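Local coordinates for protein hypothetical sugar kinase (Cytophaga hutchinsonii, PDB 3R8E) that probably transfers phosphate from ATP to a sugar, as a putative sugar kinase of the ROK family, at residues M144-L149 and M161-L166; L150-G155 and I264-G269. All blocks are in the same frame, centred on the assembly; numbering follows the deposited sequence. Where two conformers were deposited one is given.

Contact 1 of 2, residues M144-L149 and M161-L166; sequences MQTFIL and MMNGKL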
HETATM    1  N   MSE A 144      17.067 -10.509  -3.815  1.00 17.30           N
HETATM    2  CA  MSE A 144      16.670  -9.110  -4.043  1.00 15.26           C
HETATM    3  C   MSE A 144      15.829  -8.746  -2.821  1.00 18.91           C
HETATM    4  O   MSE A 144      14.865  -9.454  -2.524  1.00 17.97           O
HETATM    5  CB  MSE A 144      15.887  -8.989  -5.351  1.00 15.85           C
HETATM    6  CG  MSE A 144      15.456  -7.564  -5.671  1.00 20.41           C
HETATM    7 SE   MSE A 144      14.961  -7.377  -7.540  0.75 26.44          SE
HETATM    8  CE  MSE A 144      13.503  -8.561  -7.662  1.00 22.65           C
ATOM      9  N   GLN A 145      16.259  -7.738  -2.049  1.00 16.46           N
ATOM     10  CA  GLN A 145      15.683  -7.450  -0.739  1.00 15.21           C
ATOM     11  C   GLN A 145      14.273  -6.867  -0.743  1.00 16.81           C
ATOM     12  O   GLN A 145      13.486  -7.204   0.146  1.00 16.58           O
ATOM     13  CB  GLN A 145      16.607  -6.510   0.052  1.00 16.78           C
ATOM     14  CG  GLN A 145      17.957  -7.145   0.425  1.00 22.74           C
ATOM     15  CD  GLN A 145      17.838  -8.353   1.326  1.00 33.95           C
ATOM     16  OE1 GLN A 145      17.942  -9.507   0.894  1.00 31.96           O
ATOM     17  NE2 GLN A 145      17.658  -8.120   2.606  1.00 22.79           N
ATOM     18  N   THR A 146      13.975  -5.953  -1.672  1.00 13.34           N
ATOM     19  CA  THR A 146      12.686  -5.262  -1.673  1.00 13.00           C
ATOM     20  C   THR A 146      12.071  -5.301  -3.064  1.00 16.30           C
ATOM     21  O   THR A 146      12.592  -4.674  -3.986  1.00 16.20           O
ATOM     22  CB  THR A 146      12.889  -3.824  -1.155  1.00 18.77           C
ATOM     23  OG1 THR A 146      13.521  -3.895   0.133  1.00 18.04           O
ATOM     24  CG2 THR A 146      11.573  -3.037  -1.054  1.00 17.92           C
ATOM     25  N   PHE A 147      10.961  -6.042  -3.212  1.00 12.80           N
ATOM     26  CA  PHE A 147      10.278  -6.154  -4.501  1.00 11.34           C
ATOM     27  C   PHE A 147       8.860  -6.644  -4.351  1.00 13.93           C
ATOM     28  O   PHE A 147       8.499  -7.224  -3.327  1.00 13.70           O
ATOM     29  CB  PHE A 147      11.035  -7.113  -5.459  1.00 13.14           C
ATOM     30  CG  PHE A 147      11.031  -8.577  -5.080  1.00 13.82           C
ATOM     31  CD1 PHE A 147      10.039  -9.433  -5.551  1.00 16.16           C
ATOM     32  CD2 PHE A 147      12.055  -9.113  -4.308  1.00 14.18           C
ATOM     33  CE1 PHE A 147      10.046 -10.791  -5.217  1.00 16.56           C
ATOM     34  CE2 PHE A 147      12.070 -10.477  -3.990  1.00 16.88           C
ATOM     35  CZ  PHE A 147      11.059 -11.304  -4.441  1.00 15.04           C
ATOM     36  N   ILE A 148       8.076  -6.475  -5.417  1.00 12.33           N
ATOM     37  CA  ILE A 148       6.731  -7.025  -5.528  1.00 11.84           C
ATOM     38  C   ILE A 148       6.730  -8.039  -6.665  1.00 16.85           C
ATOM     39  O   ILE A 148       7.300  -7.777  -7.730  1.00 16.89           O
ATOM     40  CB  ILE A 148       5.597  -5.959  -5.716  1.00 14.80           C
ATOM     41  CG1 ILE A 148       4.199  -6.643  -5.710  1.00 15.17           C
ATOM     42  CG2 ILE A 148       5.783  -5.146  -7.012  1.00 15.36           C
ATOM     43  CD1 ILE A 148       3.020  -5.707  -5.534  1.00 14.70           C
ATOM     44  N   LEU A 149       6.098  -9.191  -6.425  1.00 14.02           N
ATOM     45  CA  LEU A 149       5.845 -10.187  -7.445  1.00 14.79           C
ATOM     46  C   LEU A 149       4.373 -10.093  -7.782  1.00 19.43           C
ATOM     47  O   LEU A 149       3.544 -10.302  -6.901  1.00 18.17           O
ATOM     48  CB  LEU A 149       6.243 -11.618  -7.017  1.00 15.20           C
ATOM     49  CG  LEU A 149       5.738 -12.765  -7.928  1.00 20.17           C
ATOM     50  CD1 LEU A 149       6.326 -12.671  -9.316  1.00 20.60           C
ATOM     51  CD2 LEU A 149       6.087 -14.116  -7.357  1.00 22.08           C
HETATM   52  N   MSE A 161       8.462  -8.711  -0.771  1.00 12.85           N
HETATM   53  CA  MSE A 161       9.618  -8.818   0.110  1.00 11.82           C
HETATM   54  C   MSE A 161      10.001  -7.392   0.454  1.00 15.98           C
HETATM   55  O   MSE A 161      10.038  -6.545  -0.445  1.00 14.81           O
HETATM   56  CB  MSE A 161      10.803  -9.561  -0.548  1.00 12.91           C
HETATM   57  CG  MSE A 161      10.505 -11.006  -0.919  1.00 17.09           C
HETATM   58 SE   MSE A 161      10.025 -12.158   0.571  0.75 23.08          SE
HETATM   59  CE  MSE A 161      11.653 -11.982   1.617  1.00 20.43           C
HETATM   60  N   MSE A 162      10.245  -7.108   1.732  1.00 14.00           N
HETATM   61  CA  MSE A 162      10.672  -5.782   2.159  0.69 14.30           C
HETATM   62  C   MSE A 162      11.863  -5.926   3.088  1.00 19.12           C
HETATM   63  O   MSE A 162      11.746  -6.523   4.163  1.00 19.48           O
HETATM   64  CB  MSE A 162       9.528  -5.007   2.823  0.69 16.36           C
HETATM   65  CG  MSE A 162       9.900  -3.581   3.137  0.69 23.08           C
HETATM   66 SE   MSE A 162       8.346  -2.522   3.478  0.52 30.32          SE
HETATM   67  CE  MSE A 162       7.757  -2.325   1.608  0.69 26.52           C
ATOM     68  N   ASN A 163      13.022  -5.409   2.641  1.00 17.99           N
ATOM     69  CA  ASN A 163      14.302  -5.470   3.359  1.00 19.03           C
ATOM     70  C   ASN A 163      14.622  -6.941   3.740  1.00 23.63           C
ATOM     71  O   ASN A 163      15.039  -7.226   4.865  1.00 24.23           O
ATOM     72  CB  ASN A 163      14.299  -4.527   4.589  1.00 21.38           C
ATOM     73  CG  ASN A 163      13.718  -3.160   4.307  1.00 33.09           C
ATOM     74  OD1 ASN A 163      12.653  -2.810   4.803  1.00 29.42           O
ATOM     75  ND2 ASN A 163      14.373  -2.376   3.465  1.00 24.17           N
ATOM     76  N   GLY A 164      14.375  -7.850   2.791  1.00 19.84           N
ATOM     77  CA  GLY A 164      14.632  -9.280   2.932  1.00 19.95           C
ATOM     78  C   GLY A 164      13.686 -10.053   3.824  1.00 23.15           C
ATOM     79  O   GLY A 164      13.979 -11.200   4.175  1.00 22.34           O
ATOM     80  N   LYS A 165      12.534  -9.448   4.175  1.00 19.01           N
ATOM     81  CA  LYS A 165      11.511 -10.081   5.012  1.00 18.91           C
ATOM     82  C   LYS A 165      10.183 -10.064   4.287  1.00 20.23           C
ATOM     83  O   LYS A 165       9.852  -9.060   3.650  1.00 18.98           O
ATOM     84  CB  LYS A 165      11.378  -9.365   6.373  1.00 22.21           C
ATOM     85  CG  LYS A 165      12.649  -9.341   7.232  1.00 39.96           C
ATOM     86  CD  LYS A 165      12.864 -10.630   8.020  1.00 54.72           C
ATOM     87  CE  LYS A 165      14.154 -10.590   8.804  1.00 68.15           C
ATOM     88  NZ  LYS A 165      14.386 -11.856   9.548  1.00 77.99           N
ATOM     89  N   LEU A 166       9.413 -11.155   4.391  1.00 17.24           N
ATOM     90  CA  LEU A 166       8.100 -11.224   3.760  1.00 16.82           C
ATOM     91  C   LEU A 166       7.160 -10.199   4.406  1.00 19.25           C
ATOM     92  O   LEU A 166       7.034 -10.169   5.634  1.00 18.72           O
ATOM     93  CB  LEU A 166       7.518 -12.649   3.869  1.00 17.47           C
ATOM     94  CG  LEU A 166       6.175 -12.909   3.173  1.00 22.11           C
ATOM     95  CD1 LEU A 166       6.308 -12.829   1.639  1.00 21.39           C
ATOM     96  CD2 LEU A 166       5.620 -14.273   3.575  1.00 26.16           C
TER

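Contact 2 of 2, residues L150-G155 and I264-G269; sequences LALGTG and ILLGGG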
ATOM      1  N   LEU A 150       4.046  -9.724  -9.022  1.00 17.23           N
ATOM      2  CA  LEU A 150       2.669  -9.703  -9.502  1.00 18.99           C
ATOM      3  C   LEU A 150       2.441 -10.937 -10.345  1.00 22.08           C
ATOM      4  O   LEU A 150       3.067 -11.075 -11.401  1.00 20.68           O
ATOM      5  CB  LEU A 150       2.340  -8.452 -10.341  1.00 20.26           C
ATOM      6  CG  LEU A 150       2.133  -7.121  -9.681  1.00 25.90           C
ATOM      7  CD1 LEU A 150       1.689  -6.112 -10.733  1.00 26.60           C
ATOM      8  CD2 LEU A 150       1.053  -7.192  -8.615  1.00 28.70           C
ATOM      9  N   ALA A 151       1.578 -11.847  -9.877  1.00 19.29           N
ATOM     10  CA  ALA A 151       1.231 -13.057 -10.615  1.00 20.27           C
ATOM     11  C   ALA A 151      -0.065 -12.785 -11.373  1.00 23.64           C
ATOM     12  O   ALA A 151      -1.141 -12.718 -10.774  1.00 23.56           O
ATOM     13  CB  ALA A 151       1.099 -14.242  -9.673  1.00 21.41           C
ATOM     14  N   LEU A 152       0.065 -12.534 -12.684  1.00 20.83           N
ATOM     15  CA  LEU A 152      -1.039 -12.152 -13.555  1.00 21.28           C
ATOM     16  C   LEU A 152      -1.645 -13.376 -14.251  1.00 24.77           C
ATOM     17  O   LEU A 152      -1.211 -13.771 -15.335  1.00 25.19           O
ATOM     18  CB  LEU A 152      -0.572 -11.091 -14.577  1.00 21.52           C
ATOM     19  CG  LEU A 152       0.065  -9.818 -13.976  1.00 24.79           C
ATOM     20  CD1 LEU A 152       1.063  -9.202 -14.931  1.00 25.06           C
ATOM     21  CD2 LEU A 152      -0.987  -8.801 -13.562  1.00 26.35           C
ATOM     22  N   GLY A 153      -2.651 -13.952 -13.601  1.00 21.65           N
ATOM     23  CA  GLY A 153      -3.377 -15.118 -14.093  1.00 22.46           C
ATOM     24  C   GLY A 153      -4.862 -14.853 -14.153  1.00 26.79           C
ATOM     25  O   GLY A 153      -5.276 -13.735 -14.476  1.00 25.17           O
ATOM     26  N   THR A 154      -5.683 -15.891 -13.859  1.00 25.20           N
ATOM     27  CA  THR A 154      -7.148 -15.769 -13.824  1.00 25.92           C
ATOM     28  C   THR A 154      -7.491 -14.715 -12.759  1.00 28.40           C
ATOM     29  O   THR A 154      -8.339 -13.849 -12.980  1.00 28.97           O
ATOM     30  CB  THR A 154      -7.810 -17.137 -13.591  1.00 38.15           C
ATOM     31  OG1 THR A 154      -7.334 -17.686 -12.363  1.00 43.61           O
ATOM     32  CG2 THR A 154      -7.539 -18.112 -14.725  1.00 36.79           C
ATOM     33  N   GLY A 155      -6.751 -14.767 -11.656  1.00 23.32           N
ATOM     34  CA  GLY A 155      -6.782 -13.788 -10.581  1.00 22.69           C
ATOM     35  C   GLY A 155      -5.431 -13.096 -10.526  1.00 25.23           C
ATOM     36  O   GLY A 155      -4.452 -13.602 -11.087  1.00 25.04           O
ATOM     37  N   ILE A 264      10.040  -4.737  -9.560  1.00 13.36           N
ATOM     38  CA  ILE A 264       8.807  -5.443  -9.894  1.00 13.75           C
ATOM     39  C   ILE A 264       9.121  -6.686 -10.713  1.00 18.04           C
ATOM     40  O   ILE A 264       9.801  -6.595 -11.744  1.00 17.41           O
ATOM     41  CB  ILE A 264       7.834  -4.489 -10.650  1.00 17.89           C
ATOM     42  CG1 ILE A 264       7.450  -3.269  -9.786  1.00 18.76           C
ATOM     43  CG2 ILE A 264       6.564  -5.220 -11.145  1.00 19.62           C
ATOM     44  CD1 ILE A 264       7.371  -1.989 -10.554  1.00 27.42           C
ATOM     45  N   LEU A 265       8.597  -7.840 -10.259  1.00 15.11           N
ATOM     46  CA  LEU A 265       8.686  -9.110 -10.988  1.00 15.23           C
ATOM     47  C   LEU A 265       7.295  -9.465 -11.473  1.00 18.32           C
ATOM     48  O   LEU A 265       6.344  -9.431 -10.688  1.00 16.28           O
ATOM     49  CB  LEU A 265       9.270 -10.260 -10.148  1.00 15.40           C
ATOM     50  CG  LEU A 265      10.738 -10.165  -9.702  1.00 19.61           C
ATOM     51  CD1 LEU A 265      11.135 -11.410  -8.931  1.00 20.06           C
ATOM     52  CD2 LEU A 265      11.695  -9.960 -10.888  1.00 20.62           C
ATOM     53  N   LEU A 266       7.176  -9.816 -12.757  1.00 16.23           N
ATOM     54  CA  LEU A 266       5.892 -10.143 -13.356  1.00 16.60           C
ATOM     55  C   LEU A 266       5.825 -11.620 -13.729  1.00 22.03           C
ATOM     56  O   LEU A 266       6.658 -12.105 -14.498  1.00 21.46           O
ATOM     57  CB  LEU A 266       5.637  -9.249 -14.587  1.00 17.09           C
ATOM     58  CG  LEU A 266       5.616  -7.729 -14.332  1.00 20.86           C
ATOM     59  CD1 LEU A 266       5.592  -6.966 -15.629  1.00 21.97           C
ATOM     60  CD2 LEU A 266       4.429  -7.307 -13.454  1.00 23.15           C
ATOM     61  N   GLY A 267       4.831 -12.308 -13.168  1.00 20.28           N
ATOM     62  CA  GLY A 267       4.572 -13.731 -13.384  1.00 21.13           C
ATOM     63  C   GLY A 267       3.156 -14.011 -13.856  1.00 25.21           C
ATOM     64  O   GLY A 267       2.412 -13.081 -14.178  1.00 23.32           O
ATOM     65  N   GLY A 268       2.786 -15.288 -13.905  1.00 23.96           N
ATOM     66  CA  GLY A 268       1.458 -15.709 -14.354  1.00 24.80           C
ATOM     67  C   GLY A 268       1.383 -15.918 -15.852  1.00 31.10           C
ATOM     68  O   GLY A 268       2.339 -15.618 -16.568  1.00 30.54           O
ATOM     69  N   GLY A 269       0.240 -16.425 -16.321  1.00 30.28           N
ATOM     70  CA  GLY A 269      -0.008 -16.711 -17.734  1.00 31.57           C
ATOM     71  C   GLY A 269       0.148 -15.534 -18.679  1.00 37.09           C
ATOM     72  O   GLY A 269       0.651 -15.695 -19.794  1.00 38.97           O
TER

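Contact 1 of 2, residues M144-L149 and M161-L166
Phe-147 and Met-161, a selenomethionine, form an antiparallel hydrogen-bonded pair, their side chains side by side on the same face of the sheet. The phenyl CG sits between the backbone N and the carbonyl carbon (chi1 68°), which swings the ring toward its neighbour: Phe-147 CE2 lies 3.5 Å from Met-161 CG, and Met-161 CB makes an off-centre CH-pi contact 4.2 Å from the ring centroid. Beyond this point the selenomethionine chain bends at chi2 and chi3, carrying SE off from the ring's strand. Backbone bonds Phe-147 N to Met-161 O and Met-161 N to Phe-147 O close the pair. Thr-146 OG1, anti to its own carbonyl carbon (chi1 -55°), accepts the N-H of Asn-163, with 3.0 Å from OG1 to Asn-163 N. Gly-164 N reaches Gln-145 O at 2.9 Å, and both bonds hold the type I' turn Met-162 to Lys-165. A valine in place of Thr-146 would probably leave Asn-163 N without this acceptor and the turn less firmly fixed. Helix 127-138 receives Met-161 on Tyr-136, Asn-263 of the adjoining strand meets Phe-147, and Gly-170 of the second subunit packs on Thr-146, its carbonyl O accepting a hydrogen bond from Asn-163 ND2.

Contact 2 of 2, residues L150-G155 and I264-G269
Leu-150 and Leu-266 stand side by side on one face of the sheet, pointing the same way, with Leu-266 CD2 touching both the CB of Leu-150 at 3.9 Å and its CD1 at 4.0 Å. Leu-152, the next residue on that side of its strand, meets Leu-266 at a slant: its CD1 comes to 4.1 Å from the same CD2. One methyl of Leu-266 is thus shared by two leucines of the neighbouring strand. All three carry CG anti to the carbonyl carbon, a shared torsion that lets Leu-150 and Leu-266 run alongside each other. Helix 235-259 meets the pair Leu-150 and Leu-152 through Ile-248, while Phe-274, Phe-277 and Val-278 of helix 274-288 pack on Leu-266. The strands are parallel neighbours at the middle of a mixed sheet flanked by helices, in keeping with the ribonuclease H-like fold of ROK kinases. Their backbones are zipped by Leu-150 N to Leu-265 O, Gly-267 N to Leu-150 O (2.8 Å, nearly straight at 175°) and Leu-152 N to Gly-267 O, the last with its donor well above the carbonyl plane. On the other face Ala-151 is paired with Gly-267, their CA atoms 4.4 Å apart. Past the strand ends, Gly-268 has a positive phi of 88°, and a CB there would clash with Leu-152 O; instead Gly-268 CA makes a CA-H...O contact of 3.4 Å with Leu-152 O.

How the contacts relate
Both contacts draw on strand 147-152, contact 1 at its start and contact 2 at its end, with centres about 16 Å apart. Contact 1 pairs it with strand 156-162, its antiparallel hairpin partner, and contact 2 with the parallel strand 263-267 on its other side, so three neighbouring strands of one five-stranded sheet are joined. Along the chain the order is 144-149, 150-155, 161-166, 264-269: the hairpin closes locally, while the second pairing spans more than a hundred residues, many helical. The two meet where Ile-148 O and Leu-265 N are 2.8 Å apart, a probable hydrogen bond. The shared strand thus runs from beside the turn at 162-165, which touches the second subunit, into the sheet.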